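Local coordinates for protein peptidyl tryptophan dihydroxylase (Pseudomonas putida, PDB 7CTQ) that uses bound FAD, as a flavoprotein monooxygenase, to dihydroxylate a peptidyl tryptophan, a step essential for biogenesis of the tryptophylquinone cofactor of quinohemoprotein amine dehydrogenase, at residues 125-128 against 132-135; 285-290 against 364-369; 409-414 against 421-426. All coordinates share one frame; numbering follows the deposited sequence. Where two conformers were deposited one is given.

The three contacts follow one another along the chain without nesting or crossing. Contact 1 closes first: residues 125-128 and 132-135, separated by three residues of a tight connection, form a hairpin that lies over the parallel strands 8-11 and 31-35. Contact 2 closes a far longer loop, 73 intervening residues and largely helical, bringing strand 359-367 and the turn after it back to helix 285-294. Contact 3 is again local, folding helix 407-410 and the turn that follows onto helix 416-428 near the C terminus. Centres of contacts 1 and 2 lie about 27 Å apart, those of contacts 2 and 3 about 28 Å, and those of contacts 1 and 3 about 55 Å.

Contact 1: 125-128 against 132-135; sequences IRLD and VLQA
The carbonyl oxygen of I125 takes the shorter of two backbone hydrogen bonds, from the amide of L133, with I125 O to L133 N at 2.8 Å. The same oxygen is approached by V132 CA at 3.4 Å in a CA-H...O contact. The return bond runs from I125 N to L133 O over 3.0 Å, so I125 and L133 form a hydrogen-bonded antiparallel pair, while R126 and V132 beside them are a non-hydrogen-bonded pair. The strand axes run at 160° to each other, close to antiparallel.

I125, L133 and A135 lie on one face of the hairpin. I125 CG1 stands beside its backbone N, with chi1 at -34°, well short of a staggered value, and comes to 3.2 Å from L133 O, a close fit; with chi2 extended (-178°), I125 CD1 reaches across to A135 CB at 3.9 Å. L127 reaches this side as well, its CD1 meeting L133 CD1 at 3.7 Å as the two leucines cross obliquely. V9 of strand 8-11 touches I125 and A135, L11 touches I125, and V34 of strand 31-35 touches both leucines, so this apolar face is largely turned into the protein. The other face is nearer solvent: R126 and V132 run alongside with the same heading, the arginine's aliphatic CG resting against V132 CG2 at 3.7 Å, beyond which the chain bends at chi3.

On its other side, strand 123-127 pairs with strand 108-119 through backbone bonds of R126 to R115 and E116. Together they make a three-stranded antiparallel meander lying over the parallel strands 8-11 and 31-35, as in Rossmann-like FAD-binding domains of this flavoprotein class, with the L127 side chain about 7 Å from the bound cofactor.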
loop_
_atom_site.group_PDB
_atom_site.type_symbol
_atom_site.label_atom_id
_atom_site.label_comp_id
_atom_site.label_asym_id
_atom_site.label_seq_id
_atom_site.Cartn_x
_atom_site.Cartn_y
_atom_site.Cartn_z
ATOM N N ILE A 125 -9.766 2.255 24.008
ATOM C CA ILE A 125 -8.990 1.151 23.458
ATOM C C ILE A 125 -8.702 0.169 24.579
ATOM O O ILE A 125 -7.851 0.420 25.438
ATOM C CB ILE A 125 -7.692 1.638 22.811
ATOM C CG1 ILE A 125 -7.911 3.007 22.164
ATOM C CG2 ILE A 125 -7.183 0.614 21.806
ATOM C CD1 ILE A 125 -6.697 3.523 21.471
ATOM N N ARG A 126 -9.391 -0.961 24.547
ATOM C CA ARG A 126 -9.299 -1.976 25.581
ATOM C C ARG A 126 -8.392 -3.092 25.077
ATOM O O ARG A 126 -8.625 -3.644 23.996
ATOM C CB ARG A 126 -10.703 -2.473 25.931
ATOM C CG ARG A 126 -11.559 -1.343 26.535
ATOM C CD ARG A 126 -13.065 -1.554 26.393
ATOM N NE ARG A 126 -13.600 -2.390 27.460
ATOM C CZ ARG A 126 -13.817 -3.695 27.344
ATOM N NH1 ARG A 126 -13.561 -4.310 26.196
ATOM N NH2 ARG A 126 -14.298 -4.383 28.372
ATOM N N LEU A 127 -7.339 -3.386 25.836
ATOM C CA LEU A 127 -6.322 -4.359 25.468
ATOM C C LEU A 127 -6.595 -5.702 26.138
ATOM O O LEU A 127 -7.336 -5.794 27.122
ATOM C CB LEU A 127 -4.930 -3.852 25.857
ATOM C CG LEU A 127 -4.083 -3.215 24.755
ATOM C CD1 LEU A 127 -4.598 -1.822 24.404
ATOM C CD2 LEU A 127 -2.621 -3.166 25.177
ATOM N N ASP A 128 -5.963 -6.748 25.596
ATOM C CA ASP A 128 -6.182 -8.107 26.092
ATOM C C ASP A 128 -5.811 -8.254 27.563
ATOM O O ASP A 128 -6.454 -9.021 28.289
ATOM C CB ASP A 128 -5.388 -9.102 25.246
ATOM C CG ASP A 128 -6.274 -9.965 24.372
ATOM O OD1 ASP A 128 -5.740 -10.589 23.430
ATOM O OD2 ASP A 128 -7.490 -10.048 24.639
ATOM N N VAL A 132 -6.889 -0.105 29.599
ATOM C CA VAL A 132 -7.750 0.727 28.778
ATOM C C VAL A 132 -7.004 2.024 28.510
ATOM O O VAL A 132 -6.711 2.779 29.445
ATOM C CB VAL A 132 -9.106 0.997 29.452
ATOM C CG1 VAL A 132 -9.937 1.971 28.619
ATOM C CG2 VAL A 132 -9.859 -0.311 29.654
ATOM N N LEU A 133 -6.683 2.275 27.243
ATOM C CA LEU A 133 -6.013 3.502 26.834
ATOM C C LEU A 133 -7.015 4.431 26.164
ATOM O O LEU A 133 -7.731 4.023 25.242
ATOM C CB LEU A 133 -4.842 3.199 25.898
ATOM C CG LEU A 133 -3.878 2.132 26.432
ATOM C CD1 LEU A 133 -3.129 1.418 25.307
ATOM C CD2 LEU A 133 -2.902 2.738 27.441
ATOM N N GLN A 134 -7.076 5.672 26.639
ATOM C CA GLN A 134 -8.003 6.661 26.106
ATOM C C GLN A 134 -7.340 7.411 24.956
ATOM O O GLN A 134 -6.180 7.823 25.064
ATOM C CB GLN A 134 -8.448 7.638 27.197
ATOM C CG GLN A 134 -9.542 8.617 26.755
ATOM C CD GLN A 134 -9.009 10.003 26.390
ATOM O OE1 GLN A 134 -7.796 10.227 26.322
ATOM N NE2 GLN A 134 -9.924 10.938 26.145
ATOM N N ALA A 135 -8.073 7.577 23.856
ATOM C CA ALA A 135 -7.581 8.296 22.689
ATOM C C ALA A 135 -8.570 9.383 22.311
ATOM O O ALA A 135 -9.771 9.123 22.200
ATOM C CB ALA A 135 -7.359 7.355 21.503
#

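Contact 2: 285-290 against 364-369; sequences APVVIN and PVLRDG
V287 lays its side chain over the backbone of G369, its CG1 coming to 3.8 Å from G369 CA while CB lies 3.7 Å from G369 O. With CG1 anti to the carbonyl carbon (chi1 -75°), V287 CG2 falls between N and the carbonyl carbon and meets L366 CD2 at 4.0 Å, the two side chains crossing at about a right angle. One turn farther along the helix, N290 supplies the polar bond: ND2 donates to G369 O over 2.7 Å with an N-H...O angle of 165°. With CG anti to the backbone N (chi1 -175°), N290 extends from the helix toward the turn. G369, at positive phi, belongs to the turn between strands 359-367 and 370-378, and L366 also packs on F305 of helix 299-327. The contact therefore fastens this two-stranded hairpin to helix 285-294 through one short, neutral amide-to-carbonyl bond beside a small apolar patch. The bond is nearly straight and lies in the asparagine's own amide plane, yet it arrives from above the carbonyl plane of G369, off a lone pair, while Y29 OH on N290 OD1 helps set which way the amide is flipped.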
loop_
_atom_site.group_PDB
_atom_site.type_symbol
_atom_site.label_atom_id
_atom_site.label_comp_id
_atom_site.label_asym_id
_atom_site.label_seq_id
_atom_site.Cartn_x
_atom_site.Cartn_y
_atom_site.Cartn_z
ATOM N N ALA A 285 -1.359 11.028 5.498
ATOM C CA ALA A 285 -2.196 10.878 6.687
ATOM C C ALA A 285 -1.864 11.908 7.765
ATOM O O ALA A 285 -2.802 12.506 8.324
ATOM C CB ALA A 285 -2.079 9.443 7.222
ATOM N N PRO A 286 -0.593 12.190 8.088
ATOM C CA PRO A 286 -0.340 13.196 9.138
ATOM C C PRO A 286 -0.943 14.569 8.858
ATOM O O PRO A 286 -1.432 15.203 9.799
ATOM C CB PRO A 286 1.195 13.240 9.217
ATOM C CG PRO A 286 1.620 11.890 8.803
ATOM C CD PRO A 286 0.651 11.482 7.719
ATOM N N VAL A 287 -0.946 15.056 7.609
ATOM C CA VAL A 287 -1.553 16.369 7.404
ATOM C C VAL A 287 -3.073 16.284 7.524
ATOM O O VAL A 287 -3.728 17.269 7.907
ATOM C CB VAL A 287 -1.134 17.014 6.065
ATOM C CG1 VAL A 287 0.303 17.548 6.134
ATOM C CG2 VAL A 287 -1.295 16.033 4.910
ATOM N N VAL A 288 -3.668 15.142 7.177
ATOM C CA VAL A 288 -5.116 15.011 7.339
ATOM C C VAL A 288 -5.464 15.071 8.824
ATOM O O VAL A 288 -6.350 15.826 9.249
ATOM C CB VAL A 288 -5.622 13.716 6.669
ATOM C CG1 VAL A 288 -7.083 13.435 7.037
ATOM C CG2 VAL A 288 -5.491 13.818 5.119
ATOM N N ILE A 289 -4.731 14.305 9.636
ATOM C CA ILE A 289 -4.897 14.339 11.094
ATOM C C ILE A 289 -4.673 15.752 11.625
ATOM O O ILE A 289 -5.457 16.268 12.431
ATOM C CB ILE A 289 -3.944 13.317 11.739
ATOM C CG1 ILE A 289 -4.292 11.917 11.230
ATOM C CG2 ILE A 289 -3.982 13.375 13.286
ATOM C CD1 ILE A 289 -3.270 10.852 11.558
ATOM N N ASN A 290 -3.595 16.398 11.173
ATOM C CA ASN A 290 -3.293 17.760 11.598
ATOM C C ASN A 290 -4.463 18.699 11.322
ATOM O O ASN A 290 -4.795 19.562 12.152
ATOM C CB ASN A 290 -2.017 18.240 10.891
ATOM C CG ASN A 290 -1.560 19.597 11.366
ATOM O OD1 ASN A 290 -1.364 19.817 12.566
ATOM N ND2 ASN A 290 -1.390 20.529 10.425
ATOM N N PRO A 364 -10.428 19.860 -2.557
ATOM C CA PRO A 364 -9.432 19.878 -1.474
ATOM C C PRO A 364 -8.001 19.987 -1.991
ATOM O O PRO A 364 -7.627 19.345 -2.975
ATOM C CB PRO A 364 -9.645 18.527 -0.770
ATOM C CG PRO A 364 -11.029 18.102 -1.146
ATOM C CD PRO A 364 -11.270 18.655 -2.520
ATOM N N VAL A 365 -7.188 20.776 -1.275
ATOM C CA VAL A 365 -5.766 20.977 -1.562
ATOM C C VAL A 365 -4.996 20.960 -0.246
ATOM O O VAL A 365 -5.570 21.130 0.829
ATOM C CB VAL A 365 -5.499 22.305 -2.303
ATOM C CG1 VAL A 365 -6.272 22.366 -3.602
ATOM C CG2 VAL A 365 -5.886 23.490 -1.424
ATOM N N LEU A 366 -3.678 20.767 -0.339
ATOM C CA LEU A 366 -2.770 20.843 0.808
ATOM C C LEU A 366 -2.039 22.176 0.811
ATOM O O LEU A 366 -1.376 22.515 -0.167
ATOM C CB LEU A 366 -1.737 19.719 0.777
ATOM C CG LEU A 366 -2.034 18.432 1.532
ATOM C CD1 LEU A 366 -3.479 18.031 1.303
ATOM C CD2 LEU A 366 -1.083 17.302 1.138
ATOM N N ARG A 367 -2.158 22.928 1.908
ATOM C CA ARG A 367 -1.408 24.172 2.082
ATOM C C ARG A 367 -0.983 24.290 3.537
ATOM O O ARG A 367 -1.826 24.204 4.436
ATOM C CB ARG A 367 -2.228 25.403 1.670
ATOM C CG ARG A 367 -1.469 26.733 1.845
ATOM C CD ARG A 367 -2.249 27.947 1.306
ATOM N NE ARG A 367 -1.432 29.167 1.252
ATOM C CZ ARG A 367 -1.894 30.369 0.906
ATOM N NH1 ARG A 367 -3.169 30.523 0.577
ATOM N NH2 ARG A 367 -1.083 31.422 0.883
ATOM N N ASP A 368 0.324 24.469 3.759
ATOM C CA ASP A 368 0.880 24.751 5.092
ATOM C C ASP A 368 0.468 23.700 6.121
ATOM O O ASP A 368 0.168 24.006 7.285
ATOM C CB ASP A 368 0.502 26.170 5.548
ATOM C CG ASP A 368 1.147 27.262 4.679
ATOM O OD1 ASP A 368 2.300 27.056 4.236
ATOM O OD2 ASP A 368 0.508 28.315 4.423
ATOM N N GLY A 369 0.458 22.440 5.692
ATOM C CA GLY A 369 0.147 21.338 6.578
ATOM C C GLY A 369 -1.325 21.121 6.851
ATOM O O GLY A 369 -1.665 20.326 7.731
#

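Contact 3: 409-414 against 421-426; sequences AVVSGL and MVRRWL
V411 meets V422 where two consecutive helices, joined by a short link containing a type I beta turn, pack near the C terminus: residues 409-414 lie against helix 416-428. The valine side chains run antiparallel past one another, with V411 CG1 and V422 CG1 touching at 4.0 Å. V411 CG1 stands beside its backbone N, anti to the carbonyl carbon (chi1 -49°), which points it at V422 and leaves CG2 facing R423. V422 presents both methyls: CG1, anti to the backbone N (chi1 159°), serves V411, while CG2, beside that nitrogen, reaches L414. In the leucine, chi1 of -54° puts CG beside the backbone N, and an extended chi2 turns L414 CD1 onto V422 CG2 at 4.1 Å. V392 of strand 392-393 also touches L414 and V422, adding to the apolar junction.

R423, extended at chi2 and chi3, carries its guanidinium past V411, NH2 lying 4.5 Å from V411 CG2, which approaches obliquely. The same NH2 makes a long, weak ion pair with E408.

Within the turn, L414 N bonds to V411 O. A409 O accepts two bonds from S412, both from the same face of its carbonyl plane: from OG at 3.0 Å and from the backbone N at 3.2 Å.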
loop_
_atom_site.group_PDB
_atom_site.type_symbol
_atom_site.label_atom_id
_atom_site.label_comp_id
_atom_site.label_asym_id
_atom_site.label_seq_id
_atom_site.Cartn_x
_atom_site.Cartn_y
_atom_site.Cartn_z
ATOM N N ALA A 409 -2.120 36.195 -24.300
ATOM C CA ALA A 409 -2.560 37.193 -23.324
ATOM C C ALA A 409 -2.718 36.591 -21.929
ATOM O O ALA A 409 -2.376 37.235 -20.928
ATOM C CB ALA A 409 -3.877 37.824 -23.784
ATOM N N VAL A 410 -3.239 35.361 -21.842
ATOM C CA VAL A 410 -3.524 34.739 -20.547
ATOM C C VAL A 410 -2.255 34.611 -19.714
ATOM O O VAL A 410 -2.266 34.833 -18.495
ATOM C CB VAL A 410 -4.211 33.374 -20.755
ATOM C CG1 VAL A 410 -4.312 32.605 -19.448
ATOM C CG2 VAL A 410 -5.590 33.564 -21.365
ATOM N N VAL A 411 -1.136 34.285 -20.358
ATOM C CA VAL A 411 0.112 34.014 -19.656
ATOM C C VAL A 411 1.072 35.203 -19.695
ATOM O O VAL A 411 2.198 35.101 -19.194
ATOM C CB VAL A 411 0.779 32.751 -20.225
ATOM C CG1 VAL A 411 -0.242 31.629 -20.313
ATOM C CG2 VAL A 411 1.358 33.032 -21.600
ATOM N N SER A 412 0.650 36.335 -20.259
ATOM C CA SER A 412 1.564 37.454 -20.474
ATOM C C SER A 412 2.096 38.057 -19.178
ATOM O O SER A 412 3.096 38.782 -19.214
ATOM C CB SER A 412 0.867 38.538 -21.285
ATOM O OG SER A 412 -0.132 39.150 -20.494
ATOM N N GLY A 413 1.464 37.779 -18.039
ATOM C CA GLY A 413 1.931 38.353 -16.798
ATOM C C GLY A 413 3.020 37.577 -16.094
ATOM O O GLY A 413 3.629 38.103 -15.156
ATOM N N LEU A 414 3.272 36.339 -16.508
ATOM C CA LEU A 414 4.262 35.507 -15.845
ATOM C C LEU A 414 5.634 35.735 -16.468
ATOM O O LEU A 414 5.768 36.336 -17.532
ATOM C CB LEU A 414 3.868 34.029 -15.932
ATOM C CG LEU A 414 2.473 33.639 -15.431
ATOM C CD1 LEU A 414 1.942 32.392 -16.160
ATOM C CD2 LEU A 414 2.504 33.432 -13.929
ATOM N N MET A 421 6.434 26.948 -18.891
ATOM C CA MET A 421 5.952 25.878 -18.027
ATOM C C MET A 421 4.447 25.687 -18.178
ATOM O O MET A 421 3.962 24.556 -18.292
ATOM C CB MET A 421 6.319 26.191 -16.579
ATOM C CG MET A 421 5.893 25.168 -15.552
ATOM S SD MET A 421 6.065 25.825 -13.865
ATOM C CE MET A 421 5.131 27.357 -13.987
ATOM N N VAL A 422 3.692 26.788 -18.197
ATOM C CA VAL A 422 2.242 26.679 -18.298
ATOM C C VAL A 422 1.838 26.132 -19.662
ATOM O O VAL A 422 0.910 25.320 -19.766
ATOM C CB VAL A 422 1.587 28.041 -18.009
ATOM C CG1 VAL A 422 0.175 28.090 -18.589
ATOM C CG2 VAL A 422 1.612 28.314 -16.500
ATOM N N ARG A 423 2.533 26.559 -20.721
ATOM C CA ARG A 423 2.232 26.075 -22.068
ATOM C C ARG A 423 2.446 24.572 -22.195
ATOM O O ARG A 423 1.674 23.882 -22.872
ATOM C CB ARG A 423 3.103 26.799 -23.090
ATOM C CG ARG A 423 2.766 28.256 -23.267
ATOM C CD ARG A 423 3.653 28.882 -24.333
ATOM N NE ARG A 423 3.208 30.231 -24.677
ATOM C CZ ARG A 423 2.287 30.512 -25.596
ATOM N NH1 ARG A 423 1.702 29.540 -26.281
ATOM N NH2 ARG A 423 1.958 31.772 -25.838
ATOM N N ARG A 424 3.516 24.057 -21.594
ATOM C CA ARG A 424 3.777 22.620 -21.645
ATOM C C ARG A 424 2.686 21.832 -20.931
ATOM O O ARG A 424 2.269 20.775 -21.405
ATOM C CB ARG A 424 5.139 22.316 -21.028
ATOM C CG ARG A 424 6.315 22.748 -21.884
ATOM C CD ARG A 424 7.591 22.082 -21.403
ATOM N NE ARG A 424 7.820 22.296 -19.972
ATOM C CZ ARG A 424 8.460 23.347 -19.467
ATOM N NH1 ARG A 424 8.931 24.291 -20.278
ATOM N NH2 ARG A 424 8.620 23.464 -18.151
ATOM N N TRP A 425 2.225 22.319 -19.775
ATOM C CA TRP A 425 1.124 21.645 -19.089
ATOM C C TRP A 425 -0.124 21.613 -19.964
ATOM O O TRP A 425 -0.771 20.572 -20.104
ATOM C CB TRP A 425 0.835 22.336 -17.750
ATOM C CG TRP A 425 -0.142 21.597 -16.889
ATOM C CD1 TRP A 425 0.138 20.587 -16.014
ATOM C CD2 TRP A 425 -1.559 21.804 -16.824
ATOM N NE1 TRP A 425 -1.022 20.154 -15.408
ATOM C CE2 TRP A 425 -2.074 20.888 -15.888
ATOM C CE3 TRP A 425 -2.445 22.685 -17.467
ATOM C CZ2 TRP A 425 -3.440 20.821 -15.575
ATOM C CZ3 TRP A 425 -3.801 22.618 -17.153
ATOM C CH2 TRP A 425 -4.281 21.693 -16.214
ATOM N N LEU A 426 -0.465 22.741 -20.589
ATOM C CA LEU A 426 -1.673 22.780 -21.406
ATOM C C LEU A 426 -1.589 21.800 -22.568
ATOM O O LEU A 426 -2.597 21.199 -22.964
ATOM C CB LEU A 426 -1.905 24.199 -21.920
ATOM C CG LEU A 426 -2.237 25.202 -20.804
ATOM C CD1 LEU A 426 -2.154 26.636 -21.326
ATOM C CD2 LEU A 426 -3.615 24.914 -20.219
#